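Local structure of single-stranded DNA-binding protein (Thermus aquaticus, 2IHE) at residues Q7-G12 and L128-L133; R57-Q62 and Q98-F103; E175-R180 and Q216-A221; K191-L196 and P227-A232. The protein binds single-stranded DNA and probably recruits partner proteins to it during DNA replication, recombination and repair. All blocks are in the same frame, centred on the assembly; numbering follows the deposited sequence. Where two conformers were deposited one is given.

Contact 1: Q7-G12 and L128-L133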
loop_
_atom_site.group_PDB
_atom_site.type_symbol
_atom_site.label_atom_id
_atom_site.label_comp_id
_atom_site.label_asym_id
_atom_site.label_seq_id
_atom_site.Cartn_x
_atom_site.Cartn_y
_atom_site.Cartn_z
ATOM N N GLN A 7 2.973 -5.720 -4.473
ATOM C CA GLN A 7 2.877 -4.266 -4.547
ATOM C C GLN A 7 4.040 -3.501 -3.887
ATOM O O GLN A 7 4.393 -3.759 -2.739
ATOM C CB GLN A 7 1.558 -3.822 -3.912
ATOM C CG GLN A 7 0.339 -4.128 -4.751
ATOM C CD GLN A 7 -0.137 -2.921 -5.524
ATOM O OE1 GLN A 7 -0.817 -3.051 -6.543
ATOM N NE2 GLN A 7 0.208 -1.732 -5.038
ATOM N N VAL A 8 4.623 -2.549 -4.610
ATOM C CA VAL A 8 5.723 -1.744 -4.081
ATOM C C VAL A 8 5.410 -0.265 -4.270
ATOM O O VAL A 8 4.957 0.147 -5.335
ATOM C CB VAL A 8 7.071 -2.061 -4.799
ATOM C CG1 VAL A 8 8.165 -1.151 -4.279
ATOM C CG2 VAL A 8 7.468 -3.513 -4.574
ATOM N N PHE A 9 5.616 0.523 -3.218
ATOM C CA PHE A 9 5.404 1.972 -3.265
ATOM C C PHE A 9 6.660 2.654 -2.756
ATOM O O PHE A 9 7.110 2.371 -1.644
ATOM C CB PHE A 9 4.250 2.397 -2.382
ATOM C CG PHE A 9 2.923 2.005 -2.908
ATOM C CD1 PHE A 9 2.136 1.093 -2.219
ATOM C CD2 PHE A 9 2.437 2.566 -4.078
ATOM C CE1 PHE A 9 0.871 0.744 -2.684
ATOM C CE2 PHE A 9 1.169 2.225 -4.553
ATOM C CZ PHE A 9 0.385 1.309 -3.851
ATOM N N LEU A 10 7.221 3.549 -3.562
ATOM C CA LEU A 10 8.424 4.271 -3.165
ATOM C C LEU A 10 8.331 5.758 -3.449
ATOM O O LEU A 10 7.575 6.194 -4.300
ATOM C CB LEU A 10 9.650 3.752 -3.920
ATOM C CG LEU A 10 10.121 2.308 -3.869
ATOM C CD1 LEU A 10 11.254 2.137 -4.874
ATOM C CD2 LEU A 10 10.577 1.956 -2.476
ATOM N N ILE A 11 9.114 6.526 -2.707
ATOM C CA ILE A 11 9.242 7.968 -2.900
ATOM C C ILE A 11 10.698 8.220 -2.528
ATOM O O ILE A 11 11.095 8.044 -1.373
ATOM C CB ILE A 11 8.329 8.813 -1.983
ATOM C CG1 ILE A 11 6.864 8.649 -2.385
ATOM C CG2 ILE A 11 8.669 10.282 -2.134
ATOM C CD1 ILE A 11 5.902 9.435 -1.528
ATOM N N GLY A 12 11.494 8.577 -3.533
ATOM C CA GLY A 12 12.907 8.839 -3.334
ATOM C C GLY A 12 13.362 9.903 -4.306
ATOM O O GLY A 12 12.562 10.385 -5.112
ATOM N N LEU A 128 9.699 7.218 1.131
ATOM C CA LEU A 128 8.680 6.213 1.371
ATOM C C LEU A 128 9.186 4.907 0.791
ATOM O O LEU A 128 9.665 4.864 -0.335
ATOM C CB LEU A 128 7.381 6.603 0.684
ATOM C CG LEU A 128 6.267 5.592 0.893
ATOM C CD1 LEU A 128 5.861 5.622 2.350
ATOM C CD2 LEU A 128 5.087 5.912 0.008
ATOM N N ASN A 129 9.089 3.841 1.569
ATOM C CA ASN A 129 9.547 2.535 1.130
ATOM C C ASN A 129 8.631 1.500 1.767
ATOM O O ASN A 129 8.800 1.140 2.934
ATOM C CB ASN A 129 10.989 2.313 1.586
ATOM C CG ASN A 129 11.557 0.988 1.121
ATOM O OD1 ASN A 129 10.836 0.116 0.629
ATOM N ND2 ASN A 129 12.859 0.824 1.288
ATOM N N GLN A 130 7.656 1.025 0.998
ATOM C CA GLN A 130 6.710 0.045 1.512
ATOM C C GLN A 130 6.482 -1.080 0.521
ATOM O O GLN A 130 6.337 -0.849 -0.676
ATOM C CB GLN A 130 5.387 0.735 1.818
ATOM C CG GLN A 130 4.338 -0.173 2.416
ATOM C CD GLN A 130 2.932 0.238 2.000
ATOM O OE1 GLN A 130 2.626 1.435 1.923
ATOM N NE2 GLN A 130 2.066 -0.751 1.732
ATOM N N VAL A 131 6.455 -2.303 1.028
ATOM C CA VAL A 131 6.228 -3.475 0.196
ATOM C C VAL A 131 5.168 -4.364 0.851
ATOM O O VAL A 131 5.132 -4.489 2.073
ATOM C CB VAL A 131 7.544 -4.284 0.012
ATOM C CG1 VAL A 131 7.299 -5.535 -0.813
ATOM C CG2 VAL A 131 8.582 -3.420 -0.669
ATOM N N ILE A 132 4.281 -4.941 0.039
ATOM C CA ILE A 132 3.248 -5.866 0.527
ATOM C C ILE A 132 3.189 -7.085 -0.412
ATOM O O ILE A 132 2.916 -6.959 -1.605
ATOM C CB ILE A 132 1.851 -5.179 0.651
ATOM C CG1 ILE A 132 0.824 -6.218 1.098
ATOM C CG2 ILE A 132 1.449 -4.515 -0.646
ATOM C CD1 ILE A 132 -0.486 -5.635 1.574
ATOM N N LEU A 133 3.487 -8.261 0.132
ATOM C CA LEU A 133 3.506 -9.499 -0.644
ATOM C C LEU A 133 2.720 -10.612 0.018
ATOM O O LEU A 133 2.499 -10.602 1.223
ATOM C CB LEU A 133 4.934 -10.021 -0.795
ATOM C CG LEU A 133 6.049 -9.247 -1.492
ATOM C CD1 LEU A 133 7.343 -9.993 -1.222
ATOM C CD2 LEU A 133 5.802 -9.112 -2.987
#

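Contact 2: R57-Q62 and Q98-F103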
loop_
_atom_site.group_PDB
_atom_site.type_symbol
_atom_site.label_atom_id
_atom_site.label_comp_id
_atom_site.label_asym_id
_atom_site.label_seq_id
_atom_site.Cartn_x
_atom_site.Cartn_y
_atom_site.Cartn_z
ATOM N N ARG A 57 12.968 0.098 -12.941
ATOM C CA ARG A 57 12.857 0.060 -14.387
ATOM C C ARG A 57 11.462 0.371 -14.921
ATOM O O ARG A 57 10.465 -0.199 -14.480
ATOM C CB ARG A 57 13.302 -1.300 -14.903
ATOM C CG ARG A 57 13.074 -1.460 -16.392
ATOM C CD ARG A 57 13.820 -2.655 -16.953
ATOM N NE ARG A 57 15.262 -2.496 -16.843
ATOM C CZ ARG A 57 16.141 -3.254 -17.487
ATOM N NH1 ARG A 57 15.723 -4.226 -18.289
ATOM N NH2 ARG A 57 17.438 -3.030 -17.338
ATOM N N LEU A 58 11.410 1.288 -15.878
ATOM C CA LEU A 58 10.165 1.687 -16.514
ATOM C C LEU A 58 10.297 1.281 -17.987
ATOM O O LEU A 58 11.330 1.520 -18.608
ATOM C CB LEU A 58 9.983 3.201 -16.364
ATOM C CG LEU A 58 8.636 3.849 -16.692
ATOM C CD1 LEU A 58 7.498 3.166 -15.932
ATOM C CD2 LEU A 58 8.731 5.323 -16.342
ATOM N N LEU A 59 9.269 0.638 -18.531
ATOM C CA LEU A 59 9.308 0.192 -19.919
ATOM C C LEU A 59 8.143 0.754 -20.692
ATOM O O LEU A 59 7.118 1.098 -20.113
ATOM C CB LEU A 59 9.211 -1.328 -20.010
ATOM C CG LEU A 59 10.230 -2.234 -19.332
ATOM C CD1 LEU A 59 9.868 -3.690 -19.592
ATOM C CD2 LEU A 59 11.611 -1.919 -19.859
ATOM N N GLY A 60 8.295 0.834 -22.007
ATOM C CA GLY A 60 7.213 1.316 -22.845
ATOM C C GLY A 60 6.873 2.796 -22.834
ATOM O O GLY A 60 7.691 3.645 -22.466
ATOM N N ARG A 61 5.642 3.093 -23.245
ATOM C CA ARG A 61 5.148 4.459 -23.331
ATOM C C ARG A 61 5.422 5.302 -22.095
ATOM O O ARG A 61 5.603 6.517 -22.205
ATOM C CB ARG A 61 3.647 4.468 -23.643
ATOM C CG ARG A 61 3.120 5.842 -24.034
ATOM C CD ARG A 61 3.888 6.382 -25.234
ATOM N NE ARG A 61 3.812 7.836 -25.356
ATOM C CZ ARG A 61 4.509 8.544 -26.241
ATOM N NH1 ARG A 61 5.329 7.927 -27.080
ATOM N NH2 ARG A 61 4.395 9.865 -26.286
ATOM N N GLN A 62 5.445 4.683 -20.918
ATOM C CA GLN A 62 5.728 5.456 -19.715
ATOM C C GLN A 62 7.173 5.910 -19.865
ATOM O O GLN A 62 7.488 7.086 -19.694
ATOM C CB GLN A 62 5.573 4.612 -18.447
ATOM C CG GLN A 62 5.577 5.444 -17.159
ATOM C CD GLN A 62 4.186 5.883 -16.716
ATOM O OE1 GLN A 62 4.029 6.886 -16.010
ATOM N NE2 GLN A 62 3.174 5.121 -17.114
ATOM N N GLN A 98 14.453 -7.027 -9.011
ATOM C CA GLN A 98 14.435 -5.602 -9.264
ATOM C C GLN A 98 13.041 -5.046 -9.113
ATOM O O GLN A 98 12.064 -5.788 -9.096
ATOM C CB GLN A 98 14.937 -5.301 -10.680
ATOM C CG GLN A 98 14.060 -5.878 -11.789
ATOM C CD GLN A 98 14.537 -5.487 -13.178
ATOM O OE1 GLN A 98 14.483 -4.320 -13.558
ATOM N NE2 GLN A 98 15.008 -6.468 -13.941
ATOM N N VAL A 99 12.960 -3.728 -8.995
ATOM C CA VAL A 99 11.676 -3.065 -8.897
ATOM C C VAL A 99 11.287 -2.668 -10.317
ATOM O O VAL A 99 12.082 -2.085 -11.058
ATOM C CB VAL A 99 11.733 -1.791 -8.027
ATOM C CG1 VAL A 99 10.359 -1.145 -7.963
ATOM C CG2 VAL A 99 12.207 -2.131 -6.640
ATOM N N ARG A 100 10.065 -3.021 -10.692
ATOM C CA ARG A 100 9.514 -2.711 -12.003
ATOM C C ARG A 100 8.413 -1.670 -11.805
ATOM O O ARG A 100 7.406 -1.933 -11.155
ATOM C CB ARG A 100 8.936 -3.973 -12.637
ATOM C CG ARG A 100 8.236 -3.731 -13.957
ATOM C CD ARG A 100 9.211 -3.397 -15.081
ATOM N NE ARG A 100 8.484 -3.015 -16.287
ATOM C CZ ARG A 100 7.622 -3.807 -16.918
ATOM N NH1 ARG A 100 7.385 -5.031 -16.459
ATOM N NH2 ARG A 100 6.984 -3.366 -17.999
ATOM N N ALA A 101 8.623 -0.483 -12.357
ATOM C CA ALA A 101 7.660 0.585 -12.221
ATOM C C ALA A 101 6.555 0.482 -13.262
ATOM O O ALA A 101 6.817 0.384 -14.454
ATOM C CB ALA A 101 8.365 1.940 -12.327
ATOM N N GLU A 102 5.312 0.490 -12.795
ATOM C CA GLU A 102 4.160 0.444 -13.680
ATOM C C GLU A 102 3.852 1.892 -14.029
ATOM O O GLU A 102 3.418 2.197 -15.143
ATOM C CB GLU A 102 2.957 -0.186 -12.969
ATOM C CG GLU A 102 3.165 -1.629 -12.529
ATOM C CD GLU A 102 2.267 -1.998 -11.359
ATOM O OE1 GLU A 102 1.608 -1.087 -10.805
ATOM O OE2 GLU A 102 2.229 -3.191 -10.987
ATOM N N PHE A 103 4.077 2.775 -13.057
ATOM C CA PHE A 103 3.859 4.211 -13.225
ATOM C C PHE A 103 4.838 4.975 -12.350
ATOM O O PHE A 103 5.412 4.422 -11.417
ATOM C CB PHE A 103 2.458 4.642 -12.770
ATOM C CG PHE A 103 1.332 3.794 -13.289
ATOM C CD1 PHE A 103 0.804 2.771 -12.509
ATOM C CD2 PHE A 103 0.767 4.047 -14.536
ATOM C CE1 PHE A 103 -0.276 2.022 -12.954
ATOM C CE2 PHE A 103 -0.316 3.298 -14.992
ATOM C CZ PHE A 103 -0.836 2.285 -14.203
HETATM O O HOH W 1 6.978 0.077 -17.131
#

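Contact 3: E175-R180 and Q216-A221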
loop_
_atom_site.group_PDB
_atom_site.type_symbol
_atom_site.label_atom_id
_atom_site.label_comp_id
_atom_site.label_asym_id
_atom_site.label_seq_id
_atom_site.Cartn_x
_atom_site.Cartn_y
_atom_site.Cartn_z
ATOM N N GLU A 175 13.289 -13.144 -1.026
ATOM C CA GLU A 175 13.855 -13.412 0.285
ATOM C C GLU A 175 13.257 -12.410 1.274
ATOM O O GLU A 175 13.109 -11.228 0.958
ATOM C CB GLU A 175 15.371 -13.249 0.223
ATOM C CG GLU A 175 16.150 -14.254 1.033
ATOM C CD GLU A 175 15.792 -15.683 0.678
ATOM O OE1 GLU A 175 15.465 -15.949 -0.499
ATOM O OE2 GLU A 175 15.853 -16.544 1.579
ATOM N N VAL A 176 12.903 -12.892 2.464
ATOM C CA VAL A 176 12.326 -12.049 3.504
ATOM C C VAL A 176 13.048 -12.306 4.824
ATOM O O VAL A 176 13.490 -13.418 5.096
ATOM C CB VAL A 176 10.822 -12.341 3.696
ATOM C CG1 VAL A 176 10.217 -11.322 4.641
ATOM C CG2 VAL A 176 10.108 -12.311 2.359
ATOM N N GLN A 177 13.184 -11.264 5.634
ATOM C CA GLN A 177 13.840 -11.393 6.927
ATOM C C GLN A 177 13.057 -10.663 8.006
ATOM O O GLN A 177 12.557 -9.571 7.781
ATOM C CB GLN A 177 15.256 -10.833 6.864
ATOM C CG GLN A 177 15.963 -10.867 8.208
ATOM C CD GLN A 177 17.367 -10.311 8.140
ATOM O OE1 GLN A 177 18.268 -10.929 7.565
ATOM N NE2 GLN A 177 17.562 -9.130 8.720
ATOM N N ALA A 178 12.954 -11.277 9.178
ATOM C CA ALA A 178 12.230 -10.686 10.298
ATOM C C ALA A 178 13.037 -10.857 11.589
ATOM O O ALA A 178 13.818 -11.797 11.730
ATOM C CB ALA A 178 10.862 -11.336 10.435
ATOM N N TRP A 179 12.829 -9.944 12.534
ATOM C CA TRP A 179 13.563 -9.956 13.795
ATOM C C TRP A 179 12.723 -10.092 15.056
ATOM O O TRP A 179 11.506 -9.885 15.046
ATOM C CB TRP A 179 14.389 -8.669 13.937
ATOM C CG TRP A 179 15.382 -8.426 12.852
ATOM C CD1 TRP A 179 15.133 -7.978 11.582
ATOM C CD2 TRP A 179 16.793 -8.636 12.935
ATOM N NE1 TRP A 179 16.307 -7.901 10.867
ATOM C CE2 TRP A 179 17.342 -8.299 11.675
ATOM C CE3 TRP A 179 17.650 -9.081 13.951
ATOM C CZ2 TRP A 179 18.714 -8.393 11.408
ATOM C CZ3 TRP A 179 19.011 -9.175 13.686
ATOM C CH2 TRP A 179 19.529 -8.833 12.424
ATOM N N ARG A 180 13.413 -10.436 16.143
ATOM C CA ARG A 180 12.820 -10.566 17.465
ATOM C C ARG A 180 11.532 -11.379 17.509
ATOM O O ARG A 180 11.474 -12.521 17.045
ATOM C CB ARG A 180 12.555 -9.168 18.023
ATOM C CG ARG A 180 13.704 -8.186 17.777
ATOM C CD ARG A 180 13.370 -6.766 18.247
ATOM N NE ARG A 180 14.521 -5.866 18.155
ATOM C CZ ARG A 180 15.042 -5.412 17.016
ATOM N NH1 ARG A 180 14.519 -5.764 15.849
ATOM N NH2 ARG A 180 16.096 -4.604 17.044
ATOM N N GLN A 216 22.212 -8.196 -2.879
ATOM C CA GLN A 216 20.913 -8.816 -3.083
ATOM C C GLN A 216 19.861 -7.850 -2.567
ATOM O O GLN A 216 20.057 -7.164 -1.565
ATOM C CB GLN A 216 20.636 -10.199 -2.481
ATOM C CG GLN A 216 20.891 -10.289 -0.970
ATOM C CD GLN A 216 19.977 -11.287 -0.271
ATOM O OE1 GLN A 216 19.536 -12.272 -0.871
ATOM N NE2 GLN A 216 19.698 -11.040 1.010
ATOM N N THR A 217 18.735 -7.809 -3.265
ATOM C CA THR A 217 17.624 -6.960 -2.881
ATOM C C THR A 217 16.661 -7.889 -2.136
ATOM O O THR A 217 16.181 -8.866 -2.711
ATOM C CB THR A 217 16.939 -6.379 -4.138
ATOM O OG1 THR A 217 17.920 -5.729 -4.960
ATOM C CG2 THR A 217 15.861 -5.385 -3.748
ATOM N N ARG A 218 16.405 -7.612 -0.861
ATOM C CA ARG A 218 15.490 -8.455 -0.085
ATOM C C ARG A 218 14.462 -7.612 0.681
ATOM O O ARG A 218 14.538 -6.382 0.693
ATOM C CB ARG A 218 16.268 -9.328 0.895
ATOM C CG ARG A 218 16.756 -8.577 2.103
ATOM C CD ARG A 218 17.332 -9.511 3.137
ATOM N NE ARG A 218 17.381 -8.882 4.455
ATOM C CZ ARG A 218 18.157 -7.849 4.768
ATOM N NH1 ARG A 218 18.961 -7.317 3.860
ATOM N NH2 ARG A 218 18.128 -7.346 5.992
ATOM N N VAL A 219 13.496 -8.267 1.320
ATOM C CA VAL A 219 12.466 -7.546 2.061
ATOM C C VAL A 219 12.634 -7.653 3.581
ATOM O O VAL A 219 12.854 -8.741 4.112
ATOM C CB VAL A 219 11.038 -8.063 1.688
ATOM C CG1 VAL A 219 9.990 -7.295 2.471
ATOM C CG2 VAL A 219 10.783 -7.911 0.197
ATOM N N GLU A 220 12.541 -6.518 4.272
ATOM C CA GLU A 220 12.636 -6.503 5.734
ATOM C C GLU A 220 11.202 -6.385 6.252
ATOM O O GLU A 220 10.605 -5.311 6.208
ATOM C CB GLU A 220 13.455 -5.308 6.225
ATOM C CG GLU A 220 13.910 -5.443 7.674
ATOM C CD GLU A 220 15.255 -6.159 7.824
ATOM O OE1 GLU A 220 15.571 -7.051 7.009
ATOM O OE2 GLU A 220 15.999 -5.830 8.769
ATOM N N ALA A 221 10.663 -7.503 6.733
ATOM C CA ALA A 221 9.295 -7.579 7.232
ATOM C C ALA A 221 9.056 -6.772 8.490
ATOM O O ALA A 221 9.787 -6.904 9.473
ATOM C CB ALA A 221 8.915 -9.030 7.481
HETATM O O HOH W 2 15.064 -11.559 -2.496
HETATM O O HOH W 3 10.966 -7.663 11.705
#

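Contact 4: K191-L196 and P227-A232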
loop_
_atom_site.group_PDB
_atom_site.type_symbol
_atom_site.label_atom_id
_atom_site.label_comp_id
_atom_site.label_asym_id
_atom_site.label_seq_id
_atom_site.Cartn_x
_atom_site.Cartn_y
_atom_site.Cartn_z
ATOM N N LYS A 191 7.178 -25.224 5.303
ATOM C CA LYS A 191 7.360 -25.086 3.869
ATOM C C LYS A 191 5.970 -25.226 3.246
ATOM O O LYS A 191 5.197 -26.089 3.646
ATOM C CB LYS A 191 8.289 -26.203 3.376
ATOM C CG LYS A 191 8.459 -26.337 1.870
ATOM C CD LYS A 191 9.356 -27.540 1.568
ATOM C CE LYS A 191 9.380 -27.900 0.086
ATOM N NZ LYS A 191 10.183 -29.142 -0.145
ATOM N N GLY A 192 5.641 -24.361 2.292
ATOM C CA GLY A 192 4.340 -24.438 1.648
ATOM C C GLY A 192 3.247 -23.579 2.256
ATOM O O GLY A 192 2.222 -23.343 1.615
ATOM N N ASP A 193 3.452 -23.113 3.486
ATOM C CA ASP A 193 2.464 -22.271 4.154
ATOM C C ASP A 193 2.270 -20.962 3.423
ATOM O O ASP A 193 3.195 -20.468 2.777
ATOM C CB ASP A 193 2.885 -21.954 5.587
ATOM C CG ASP A 193 2.707 -23.120 6.518
ATOM O OD1 ASP A 193 1.906 -24.020 6.203
ATOM O OD2 ASP A 193 3.363 -23.125 7.576
ATOM N N GLY A 194 1.069 -20.400 3.532
ATOM C CA GLY A 194 0.789 -19.126 2.897
ATOM C C GLY A 194 1.285 -18.047 3.837
ATOM O O GLY A 194 1.223 -18.212 5.058
ATOM N N LEU A 195 1.780 -16.942 3.293
ATOM C CA LEU A 195 2.282 -15.883 4.147
ATOM C C LEU A 195 1.990 -14.500 3.585
ATOM O O LEU A 195 2.172 -14.269 2.392
ATOM C CB LEU A 195 3.797 -16.059 4.346
ATOM C CG LEU A 195 4.545 -15.096 5.282
ATOM C CD1 LEU A 195 3.968 -15.204 6.689
ATOM C CD2 LEU A 195 6.038 -15.426 5.293
ATOM N N LEU A 196 1.518 -13.597 4.446
ATOM C CA LEU A 196 1.257 -12.213 4.057
ATOM C C LEU A 196 2.402 -11.409 4.654
ATOM O O LEU A 196 2.647 -11.478 5.859
ATOM C CB LEU A 196 -0.075 -11.700 4.626
ATOM C CG LEU A 196 -0.390 -10.206 4.418
ATOM C CD1 LEU A 196 -0.535 -9.891 2.932
ATOM C CD2 LEU A 196 -1.669 -9.855 5.164
ATOM N N PRO A 227 -2.354 -16.446 6.191
ATOM C CA PRO A 227 -3.744 -16.545 5.752
ATOM C C PRO A 227 -4.179 -17.996 5.740
ATOM O O PRO A 227 -3.500 -18.836 5.160
ATOM C CB PRO A 227 -3.702 -15.927 4.357
ATOM C CG PRO A 227 -2.373 -16.359 3.854
ATOM C CD PRO A 227 -1.473 -16.108 5.056
ATOM N N THR A 228 -5.290 -18.288 6.412
ATOM C CA THR A 228 -5.803 -19.640 6.431
ATOM C C THR A 228 -6.216 -19.906 4.989
ATOM O O THR A 228 -6.788 -19.028 4.336
ATOM C CB THR A 228 -7.005 -19.760 7.365
ATOM O OG1 THR A 228 -7.965 -18.739 7.073
ATOM C CG2 THR A 228 -6.561 -19.592 8.780
ATOM N N ARG A 229 -5.927 -21.102 4.486
ATOM C CA ARG A 229 -6.250 -21.419 3.099
ATOM C C ARG A 229 -7.720 -21.279 2.741
ATOM O O ARG A 229 -8.590 -21.114 3.597
ATOM C CB ARG A 229 -5.829 -22.842 2.748
ATOM C CG ARG A 229 -4.521 -23.291 3.375
ATOM C CD ARG A 229 -3.383 -22.309 3.104
ATOM N NE ARG A 229 -2.213 -22.613 3.923
ATOM C CZ ARG A 229 -1.383 -21.692 4.400
ATOM N NH1 ARG A 229 -1.597 -20.411 4.135
ATOM N NH2 ARG A 229 -0.357 -22.044 5.160
ATOM N N GLY A 230 -8.028 -21.217 1.435
ATOM C CA GLY A 230 -9.405 -20.995 1.013
ATOM C C GLY A 230 -10.311 -22.129 1.469
ATOM O O GLY A 230 -9.817 -23.095 2.052
ATOM N N PRO A 231 -11.599 -21.990 1.186
ATOM C CA PRO A 231 -12.634 -22.957 1.556
ATOM C C PRO A 231 -12.201 -24.415 1.435
ATOM O O PRO A 231 -11.360 -24.764 0.607
ATOM C CB PRO A 231 -13.729 -22.645 0.527
ATOM C CG PRO A 231 -13.626 -21.160 0.366
ATOM C CD PRO A 231 -12.160 -20.837 0.451
ATOM N N ALA A 232 -12.780 -25.261 2.277
ATOM C CA ALA A 232 -12.415 -26.658 2.442
ATOM C C ALA A 232 -13.277 -27.626 1.642
ATOM O O ALA A 232 -14.445 -27.867 1.954
ATOM C CB ALA A 232 -12.486 -27.012 3.930
#

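Contact 1: Q7-G12 and L128-L133
L128 meets I11 at one end of an antiparallel ladder that joins the first strands of the chain's two OB folds into one continuous sheet. The two residues exchange two backbone bonds, L128 N to I11 O and I11 N to L128 O. This pairing puts L128 CB 3.6 Å from I11 CB. L128 sends CG away from its own N (chi1 180°), and its torsions bring CD2 to 3.9 Å from I11 CD1. N129 drops to the other face beside L10, its OD1 3.6 Å from L10 CD2, while its ND2 donates to L201 O on strand 194-203. Q130 and F9 form the next hydrogen-bonded pair; F9 N is 3.0 Å from Q130 O. Their side chains run the same way, amide and ring planes 52° apart. On this face the second subunit closes in: its I132 packs on F9, and its Q130 on Q130. V131 returns to the face of L10 and V8, where its CG2 lies 4.1 Å from V8 CG2. I132 pairs with Q7 by two more backbone bonds. With CG1 opposite its backbone N (chi1 177°), its CG2 falls between N and C and presses to 3.3 Å from Q7 CB, a tight fit.

Contact 2: R57-Q62 and Q98-F103
The guanidinium of R100 carries L59 on one face, with L59 CD1 3.2 Å above the plane and displaced toward the rim; R57 O lies at its edge, in plane. It decorates the parallel pairing of strands 50-59 and 95-107, the seam that closes an OB barrel. R100 CG starts opposite the backbone N, and the chain then bends at chi2 (71°), which folds the group back across the leucine, while its NH1 pairs with E83. Two other flat pairs are steeply turned. The R57 guanidinium stands 79° from the Q98 amide, and R57 CB is 3.5 Å from Q98 OE1. The Q62 amide is 86° from the F103 ring, with Q62 NE2 3.7 Å from F103 CD2. R57 NE is taken by D31 in a salt bridge. R57 binds both sides of R100, its N donating to V99 O (3.0 Å) and its O accepting from A101 N at 2.8 Å. Inside, L58 CD1 packs on A101 CB at 3.9 Å. Beyond A101 a classic bulge, E102 and F103 against E79, turns the strand, and direct bonding gives way to a water that accepts from L59 N and donates to A101 O, each at 2.7 Å.

Contact 3: E175-R180 and Q216-A221
V176 and A221 mark the tight side of this parallel pairing, the strand 172-179 to strand 217-225 seam of the second OB barrel. V176 CG1 lies 3.9 Å from A221 CB, A178 CB adds a methyl contact with A221 CB at 4.2 Å, and V219 completes the apolar layer. Behind them three backbone bonds run in sequence: V219 N to E175 O, Q177 N to V219 O, and A221 N to Q177 O, each 3.0 Å. At both ends the strands part and water steps in. One water links E175 N to T217 O; the other accepts from W179 N and donates to A221 O, 2.6 Å from that oxygen.

The opposite face is polar. Q177 stretches beside E220, its OE1 taken by R154 NE, while E220 bends at chi2 (89°) so that its two carboxylate oxygens serve different partners. OE2 receives the indole W179 NE1 at 3.0 Å, from above the carboxylate plane by 58°. OE1 holds R218 NH2 at 2.8 Å in a salt bridge whose hydrogen bond is weak. R218 NE is buried by the contact with no partner in the model. The carboxylate is thus bridged to a positive charge and an indole N-H, which would be expected to keep E220 ionised.

Contact 4: K191-L196 and P227-A232
G194 and P227 bring the two backbones closest, with CA atoms 5.9 Å apart and no backbone hydrogen bond between the segments: G194 opens strand 194-203, whereas the segment 227-232 is an irregular tail that leaves the OB barrel after strand 217-225. The proline ring does the packing. Its CD rests 3.4 Å from G194 O and reaches along the strand to L196 N at 4.0 Å, so this atom leans on the peptides of G194 to L196 and not on the leucine side chains. L195 points the other way, onto L155 and L157 of strand 151-159.

R229 is poorly ordered. Its chain bends at chi2 (-53°) and brings the guanidinium back over G194, closer to the backbone N than two donors should come, so its exact position is doubtful. As modelled, NH2 reaches D193 OD1 at 3.2 Å in a salt bridge whose hydrogen bond is weak and bent (126°), with carboxylate and guanidinium planes 33° apart. The other oxygen, D193 OD2, accepts from R190 N.

The second subunit receives the tail: T228 OG1 bonds to its P106 O, P227 packs on its L107, and L196 on its F77. The ion pair is thus probably at most a loose electrostatic tether for R229, while P227 and T228 are held by packing and by bonds to the partner subunit.

All four contacts reach one curled mixed sheet that runs through both OB folds. Contact 1 is the splice, near the centre of the chain; contacts 2 and 3 are corresponding parallel seams, one in each barrel, each centred about 14 Å from the centre of contact 1 and about 24 Å from that of the other. Contact 2 is nested within the loop closed by contact 1, whereas contacts 3 and 4 come afterwards and interleave along the chain, contact 3 using strand 217-225 and contact 4 strand 194-203, neighbours in the sheet. V8 packs on V99 and L133 on V219, so contact 1 touches both seams. Contacts 1 and 4, and more slightly contact 2 through F103, meet the second subunit, which ties four OB folds into the homodimer.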